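PDB 5CWW: nucleoporin NUP82 from Chaetomium thermophilum, which probably serves, through this N-terminal beta-propeller part, as a structural component of the nuclear pore complex and may help dock transport factors. Local coordinates for residues 224-234 with 451-459; 570-578 with 585-593. All coordinates share one frame; numbering follows the deposited sequence.

Contact 1: residues 224-234 with 451-459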
# COMPACT_ATOMS: atom_id res chain seq x y z
N LEU B 224 4.66 14.88 0.51
CA LEU B 224 4.04 14.90 1.83
C LEU B 224 5.01 14.54 2.95
O LEU B 224 4.96 15.13 4.03
CB LEU B 224 2.85 13.94 1.85
CG LEU B 224 2.07 13.81 3.15
CD1 LEU B 224 1.46 15.13 3.55
CD2 LEU B 224 0.99 12.75 2.99
N ALA B 225 5.90 13.59 2.69
CA ALA B 225 6.83 13.10 3.71
C ALA B 225 7.74 14.21 4.22
O ALA B 225 8.12 14.22 5.39
CB ALA B 225 7.67 11.96 3.15
N ASP B 226 8.07 15.16 3.35
CA ASP B 226 9.04 16.19 3.66
C ASP B 226 8.39 17.55 3.91
O ASP B 226 9.07 18.55 4.13
CB ASP B 226 10.06 16.30 2.53
CG ASP B 226 10.77 14.99 2.26
OD1 ASP B 226 11.17 14.32 3.23
OD2 ASP B 226 10.91 14.62 1.07
N ALA B 227 7.06 17.57 3.88
CA ALA B 227 6.30 18.81 4.04
C ALA B 227 6.24 19.24 5.51
O ALA B 227 6.38 18.41 6.41
CB ALA B 227 4.90 18.64 3.49
N THR B 228 6.00 20.53 5.72
CA THR B 228 5.98 21.10 7.06
C THR B 228 4.56 21.49 7.49
O THR B 228 4.20 21.34 8.65
CB THR B 228 6.89 22.35 7.15
OG1 THR B 228 8.23 21.99 6.79
CG2 THR B 228 6.89 22.93 8.56
N TYR B 229 3.76 21.98 6.54
CA TYR B 229 2.43 22.48 6.85
C TYR B 229 1.36 21.77 6.03
O TYR B 229 1.63 21.30 4.92
CB TYR B 229 2.36 23.99 6.61
CG TYR B 229 3.38 24.77 7.41
CD1 TYR B 229 3.20 24.99 8.77
CD2 TYR B 229 4.52 25.29 6.81
CE1 TYR B 229 4.14 25.70 9.51
CE2 TYR B 229 5.46 26.00 7.54
CZ TYR B 229 5.26 26.20 8.88
OH TYR B 229 6.19 26.91 9.61
N LEU B 230 0.14 21.70 6.57
CA LEU B 230 -0.94 20.92 5.97
C LEU B 230 -1.47 21.49 4.66
O LEU B 230 -2.20 20.81 3.94
CB LEU B 230 -2.10 20.77 6.96
CG LEU B 230 -2.74 22.03 7.57
CD1 LEU B 230 -3.60 22.80 6.58
CD2 LEU B 230 -3.59 21.65 8.77
N ASP B 231 -1.12 22.74 4.35
CA ASP B 231 -1.64 23.41 3.16
C ASP B 231 -0.63 23.47 2.02
O ASP B 231 -0.88 24.09 0.99
CB ASP B 231 -2.13 24.82 3.51
CG ASP B 231 -1.06 25.66 4.19
OD1 ASP B 231 0.14 25.37 4.01
OD2 ASP B 231 -1.43 26.61 4.90
N GLN B 232 0.53 22.84 2.21
CA GLN B 232 1.52 22.76 1.14
C GLN B 232 0.99 21.87 0.03
O GLN B 232 -0.02 21.18 0.19
CB GLN B 232 2.85 22.23 1.67
CG GLN B 232 3.56 23.18 2.62
CD GLN B 232 4.93 22.68 3.04
OE1 GLN B 232 5.21 22.53 4.23
NE2 GLN B 232 5.79 22.42 2.07
N ASP B 233 1.68 21.89 -1.11
CA ASP B 233 1.24 21.15 -2.28
C ASP B 233 1.62 19.67 -2.19
O ASP B 233 2.80 19.33 -2.10
CB ASP B 233 1.84 21.77 -3.54
CG ASP B 233 1.79 20.84 -4.73
OD1 ASP B 233 0.67 20.48 -5.17
OD2 ASP B 233 2.88 20.46 -5.23
N PHE B 234 0.62 18.80 -2.21
CA PHE B 234 0.83 17.36 -2.18
C PHE B 234 0.28 16.70 -3.44
O PHE B 234 0.29 15.48 -3.56
CB PHE B 234 0.16 16.74 -0.95
CG PHE B 234 0.43 17.49 0.32
CD1 PHE B 234 1.73 17.71 0.75
CD2 PHE B 234 -0.61 17.96 1.10
CE1 PHE B 234 1.98 18.40 1.91
CE2 PHE B 234 -0.37 18.65 2.27
CZ PHE B 234 0.93 18.87 2.68
N LEU B 451 -0.46 17.54 9.35
CA LEU B 451 0.65 18.45 9.60
C LEU B 451 0.11 19.72 10.24
O LEU B 451 -1.08 20.01 10.13
CB LEU B 451 1.39 18.77 8.31
CG LEU B 451 2.21 17.62 7.71
CD1 LEU B 451 2.59 17.94 6.28
CD2 LEU B 451 3.45 17.36 8.56
N PRO B 452 0.97 20.49 10.92
CA PRO B 452 0.52 21.72 11.58
C PRO B 452 0.02 22.78 10.59
O PRO B 452 0.39 22.75 9.42
CB PRO B 452 1.78 22.23 12.29
CG PRO B 452 2.68 21.06 12.40
CD PRO B 452 2.38 20.19 11.23
N PRO B 453 -0.83 23.71 11.07
CA PRO B 453 -1.16 24.88 10.26
C PRO B 453 -0.02 25.89 10.28
O PRO B 453 0.81 25.84 11.18
CB PRO B 453 -2.41 25.44 10.94
CG PRO B 453 -2.25 25.04 12.37
CD PRO B 453 -1.54 23.71 12.35
N ARG B 454 0.01 26.80 9.31
CA ARG B 454 1.06 27.81 9.25
C ARG B 454 0.94 28.79 10.42
O ARG B 454 1.88 29.54 10.71
CB ARG B 454 1.00 28.56 7.92
CG ARG B 454 1.31 27.68 6.72
CD ARG B 454 1.23 28.45 5.42
NE ARG B 454 1.46 27.59 4.27
CZ ARG B 454 2.66 27.26 3.80
NH1 ARG B 454 3.76 27.72 4.38
NH2 ARG B 454 2.76 26.47 2.74
N SER B 455 -0.22 28.79 11.08
CA SER B 455 -0.45 29.64 12.24
C SER B 455 0.52 29.31 13.37
O SER B 455 0.94 30.19 14.12
CB SER B 455 -1.89 29.48 12.73
OG SER B 455 -2.82 29.67 11.68
N LYS B 456 0.87 28.03 13.48
CA LYS B 456 1.78 27.56 14.52
C LYS B 456 3.18 28.14 14.33
O LYS B 456 3.72 28.13 13.23
CB LYS B 456 1.84 26.03 14.53
CG LYS B 456 2.92 25.45 15.44
CD LYS B 456 2.93 23.93 15.36
CE LYS B 456 4.11 23.34 16.12
NZ LYS B 456 4.18 21.86 15.99
N ASN B 457 3.76 28.63 15.43
CA ASN B 457 5.13 29.12 15.42
C ASN B 457 6.08 28.07 15.99
O ASN B 457 5.85 27.55 17.09
CB ASN B 457 5.24 30.42 16.23
CG ASN B 457 4.46 31.56 15.59
OD1 ASN B 457 3.49 31.34 14.88
ND2 ASN B 457 4.90 32.79 15.86
N LYS B 458 7.13 27.76 15.24
CA LYS B 458 8.08 26.73 15.65
C LYS B 458 8.81 27.14 16.92
O LYS B 458 9.30 28.27 17.03
CB LYS B 458 9.08 26.45 14.53
CG LYS B 458 8.44 25.98 13.23
CD LYS B 458 9.49 25.59 12.20
CE LYS B 458 8.84 25.14 10.89
NZ LYS B 458 9.85 24.65 9.91
N ARG B 459 8.89 26.22 17.87
CA ARG B 459 9.56 26.46 19.14
C ARG B 459 10.89 25.72 19.19
O ARG B 459 10.95 24.52 18.91
CB ARG B 459 8.67 26.04 20.31
CG ARG B 459 7.30 26.71 20.30
CD ARG B 459 6.51 26.39 21.56
NE ARG B 459 5.19 27.01 21.54
CZ ARG B 459 4.32 26.95 22.54
NH1 ARG B 459 4.62 26.30 23.66
NH2 ARG B 459 3.14 27.55 22.43
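The ring of Tyr-229 lies with one face against Arg-454, whose CG sits 4.0 Å from the ring centroid and 25° off the normal, a CH-pi contact; CG2 of the adjoining Thr-228 meets the opposite face, and Pro-452 O stands at the edge, near the ring plane. From CG, Arg-454 runs on in an extended chain across the tyrosine, and its guanidinium, turned 36° from the ring plane, reaches Asp-231. There NE lies 2.6 Å from Asp-231 OD1: a salt bridge by distance, though the N-H is bent to 121° and the hydrogen bond is weak. Leu-230 N gives the backbone bond to Pro-452 O at 3.0 Å. Deeper in, Leu-451 CD1 meets Ala-227 CB at 3.7 Å and also touches Leu-224 and Phe-234. Gln-232 OE1 accepts from both Thr-228 N and Tyr-229 N, so one amide oxygen grips two backbone N-H groups where the type I turn 229-232 begins. Thr-228 and Gln-232 also touch a chain of another protein. The chemistry implies a junction between the end of helix 221-225 with its following loop and the loop joining strands 437-441 and 469-476: apolar around Leu-451, with an outer ion pair probably weakened by water.

Contact 2: residues 570-578 with 585-593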
# COMPACT_ATOMS: atom_id res chain seq x y z
N ASP B 570 -18.34 -21.97 1.13
CA ASP B 570 -19.70 -22.10 0.64
C ASP B 570 -20.40 -23.25 1.36
O ASP B 570 -19.77 -24.27 1.65
CB ASP B 570 -19.70 -22.33 -0.87
CG ASP B 570 -21.09 -22.56 -1.43
OD1 ASP B 570 -21.76 -21.57 -1.78
OD2 ASP B 570 -21.52 -23.73 -1.51
N PRO B 571 -21.70 -23.10 1.66
CA PRO B 571 -22.41 -24.18 2.36
C PRO B 571 -22.54 -25.47 1.55
O PRO B 571 -22.60 -26.55 2.13
CB PRO B 571 -23.80 -23.57 2.63
CG PRO B 571 -23.93 -22.47 1.65
CD PRO B 571 -22.56 -21.92 1.49
N ASP B 572 -22.58 -25.35 0.22
CA ASP B 572 -22.75 -26.52 -0.64
C ASP B 572 -21.41 -27.10 -1.09
O ASP B 572 -21.20 -28.31 -1.04
CB ASP B 572 -23.59 -26.15 -1.87
CG ASP B 572 -24.98 -25.68 -1.51
OD1 ASP B 572 -25.52 -26.14 -0.48
OD2 ASP B 572 -25.54 -24.85 -2.25
N LEU B 573 -20.50 -26.23 -1.54
CA LEU B 573 -19.19 -26.67 -2.02
C LEU B 573 -18.22 -26.92 -0.87
O LEU B 573 -17.30 -27.73 -0.98
CB LEU B 573 -18.60 -25.65 -2.99
CG LEU B 573 -19.33 -25.48 -4.32
CD1 LEU B 573 -18.77 -24.30 -5.09
CD2 LEU B 573 -19.24 -26.75 -5.15
N GLY B 574 -18.43 -26.21 0.24
CA GLY B 574 -17.62 -26.38 1.43
C GLY B 574 -16.59 -25.29 1.64
O GLY B 574 -16.73 -24.17 1.14
N TYR B 575 -15.55 -25.63 2.39
CA TYR B 575 -14.52 -24.68 2.81
C TYR B 575 -13.17 -25.12 2.27
O TYR B 575 -12.66 -26.18 2.64
CB TYR B 575 -14.51 -24.59 4.34
CG TYR B 575 -13.39 -23.78 4.95
CD1 TYR B 575 -13.02 -22.54 4.42
CD2 TYR B 575 -12.73 -24.23 6.08
CE1 TYR B 575 -12.00 -21.80 4.99
CE2 TYR B 575 -11.71 -23.50 6.66
CZ TYR B 575 -11.35 -22.28 6.11
OH TYR B 575 -10.34 -21.56 6.70
N PHE B 576 -12.59 -24.30 1.40
CA PHE B 576 -11.36 -24.68 0.71
C PHE B 576 -10.58 -23.48 0.19
O PHE B 576 -11.06 -22.35 0.19
CB PHE B 576 -11.68 -25.63 -0.45
CG PHE B 576 -12.53 -25.01 -1.53
CD1 PHE B 576 -13.89 -24.81 -1.34
CD2 PHE B 576 -11.97 -24.63 -2.74
CE1 PHE B 576 -14.67 -24.24 -2.33
CE2 PHE B 576 -12.74 -24.06 -3.73
CZ PHE B 576 -14.09 -23.87 -3.53
N ILE B 577 -9.35 -23.75 -0.25
CA ILE B 577 -8.50 -22.75 -0.88
C ILE B 577 -8.42 -23.01 -2.37
O ILE B 577 -8.40 -24.16 -2.81
CB ILE B 577 -7.08 -22.78 -0.31
CG1 ILE B 577 -7.11 -22.51 1.19
CG2 ILE B 577 -6.19 -21.74 -0.99
CD1 ILE B 577 -5.92 -23.06 1.87
N LEU B 578 -8.37 -21.93 -3.14
CA LEU B 578 -8.23 -22.03 -4.59
C LEU B 578 -6.96 -21.29 -5.03
O LEU B 578 -6.76 -20.13 -4.69
CB LEU B 578 -9.46 -21.45 -5.29
CG LEU B 578 -9.47 -21.56 -6.81
CD1 LEU B 578 -9.50 -23.02 -7.25
CD2 LEU B 578 -10.66 -20.81 -7.38
N PRO B 585 -5.16 -26.26 -11.89
CA PRO B 585 -5.74 -25.67 -10.69
C PRO B 585 -5.22 -26.29 -9.41
O PRO B 585 -4.61 -27.36 -9.44
CB PRO B 585 -7.23 -25.95 -10.85
CG PRO B 585 -7.27 -27.25 -11.57
CD PRO B 585 -6.06 -27.27 -12.48
N ILE B 586 -5.46 -25.62 -8.29
CA ILE B 586 -5.14 -26.14 -6.97
C ILE B 586 -6.33 -25.84 -6.06
O ILE B 586 -6.57 -24.69 -5.70
CB ILE B 586 -3.86 -25.51 -6.39
CG1 ILE B 586 -2.67 -25.82 -7.31
CG2 ILE B 586 -3.59 -26.04 -4.99
CD1 ILE B 586 -1.39 -25.08 -6.93
N ALA B 587 -7.07 -26.89 -5.70
CA ALA B 587 -8.24 -26.76 -4.85
C ALA B 587 -8.16 -27.74 -3.68
O ALA B 587 -8.49 -28.92 -3.82
CB ALA B 587 -9.51 -26.99 -5.65
N LEU B 588 -7.71 -27.24 -2.53
CA LEU B 588 -7.52 -28.06 -1.34
C LEU B 588 -8.58 -27.77 -0.29
O LEU B 588 -8.72 -26.64 0.17
CB LEU B 588 -6.12 -27.82 -0.77
CG LEU B 588 -4.99 -28.00 -1.79
CD1 LEU B 588 -3.65 -27.61 -1.19
CD2 LEU B 588 -4.94 -29.44 -2.30
N PHE B 589 -9.31 -28.82 0.10
CA PHE B 589 -10.47 -28.68 0.98
C PHE B 589 -10.14 -28.97 2.44
O PHE B 589 -9.28 -29.79 2.75
CB PHE B 589 -11.59 -29.62 0.50
CG PHE B 589 -12.22 -29.21 -0.80
CD1 PHE B 589 -11.50 -29.25 -1.98
CD2 PHE B 589 -13.54 -28.78 -0.83
CE1 PHE B 589 -12.08 -28.87 -3.18
CE2 PHE B 589 -14.12 -28.39 -2.02
CZ PHE B 589 -13.40 -28.44 -3.20
N PHE B 590 -10.85 -28.27 3.34
CA PHE B 590 -10.65 -28.42 4.78
C PHE B 590 -11.93 -28.84 5.49
O PHE B 590 -11.88 -29.31 6.63
CB PHE B 590 -10.14 -27.12 5.38
CG PHE B 590 -8.85 -26.66 4.79
CD1 PHE B 590 -7.65 -27.19 5.22
CD2 PHE B 590 -8.85 -25.69 3.81
CE1 PHE B 590 -6.46 -26.76 4.67
CE2 PHE B 590 -7.67 -25.26 3.26
CZ PHE B 590 -6.47 -25.79 3.69
N GLU B 591 -13.07 -28.66 4.83
CA GLU B 591 -14.35 -28.98 5.43
C GLU B 591 -15.45 -29.07 4.38
O GLU B 591 -15.78 -28.08 3.73
CB GLU B 591 -14.72 -27.93 6.48
CG GLU B 591 -15.96 -28.26 7.30
CD GLU B 591 -16.24 -27.20 8.35
OE1 GLU B 591 -15.73 -26.07 8.21
OE2 GLU B 591 -16.97 -27.50 9.32
N THR B 592 -15.99 -30.27 4.22
CA THR B 592 -17.08 -30.52 3.28
C THR B 592 -18.40 -30.64 4.05
O THR B 592 -18.38 -30.86 5.26
CB THR B 592 -16.84 -31.80 2.46
OG1 THR B 592 -16.66 -32.91 3.35
CG2 THR B 592 -15.60 -31.64 1.59
N PRO B 593 -19.53 -30.49 3.36
CA PRO B 593 -20.84 -30.62 4.02
C PRO B 593 -21.04 -32.01 4.64
O PRO B 593 -21.78 -32.12 5.61
CB PRO B 593 -21.84 -30.39 2.88
CG PRO B 593 -21.09 -29.63 1.86
CD PRO B 593 -19.68 -30.10 1.94
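Strands 576-580 and 585-589 form a beta hairpin at the C-terminal end of the modelled chain, and a classic beta bulge interrupts their pairing. The short strand axes run antiparallel at 170° and approach to 4.7 Å. Ile-577 and Leu-588 make a hydrogen-bonded pair, Ile-577 N giving to Leu-588 O at 3.0 Å and Leu-588 N returning to Ile-577 O. Beyond the Phe-576/Phe-589 pair, Phe-590 and Glu-591 both face Tyr-575: Tyr-575 O takes a nearly straight bond from Phe-590 N at 2.9 Å and a weak one from Glu-591 N, while Tyr-575 N gives to Glu-591 O at 2.8 Å. The register therefore shifts by one residue between Tyr-575 and Phe-576.

Phe-576 and Phe-589, a non-hydrogen-bonded pair, carry the aromatic contact. Their rings form an offset stack, with centroids 4.5 Å apart and planes at 15°. CG of Phe-576 lies between its backbone N and carbonyl carbon (chi1 64°), which lays the ring alongside that of Phe-589, while CB stands over the Phe-589 face, 3.7 Å from its centroid. Leu-573 O meets the edge of the Phe-589 ring, 3.4 Å from CE2. Before the strand, Asp-570 OD2 accepts from Asp-572 N, an Asx turn, and from Leu-573 N, an Asx motif. Pro-593 CG packs 3.2 Å from Asp-572 O.

Strand 576-580 lies between 566-570 and 585-589, and Ala-587 in turn shares backbone hydrogen bonding with Phe-7, consistent with an N-terminal segment completing the last propeller blade. Phe-576 and Leu-573 touch Leu-69 of helix 69-77; Ile-577 and Leu-588 lean on strand 548-554.

Overall arrangement
The two contacts share no strand, helix or loop and lie on opposite sides of the chain's centre, their own centres 52 Å apart and their nearest atoms about 35 Å apart. Both are partly buried, and the surface they bury is similar, 657 and 666 Å². Contact 1 joins a helix end and its loop to a second loop, with 216 residues between the segments, through mixed polar and apolar side-chain contacts. Contact 2 is local, with six residues between its segments, and relies on a backbone ladder and aromatic rings; seven of its touching residues are buried, against three in contact 1. Another protein chain reaches contact 1, whereas none in the assembly touches contact 2.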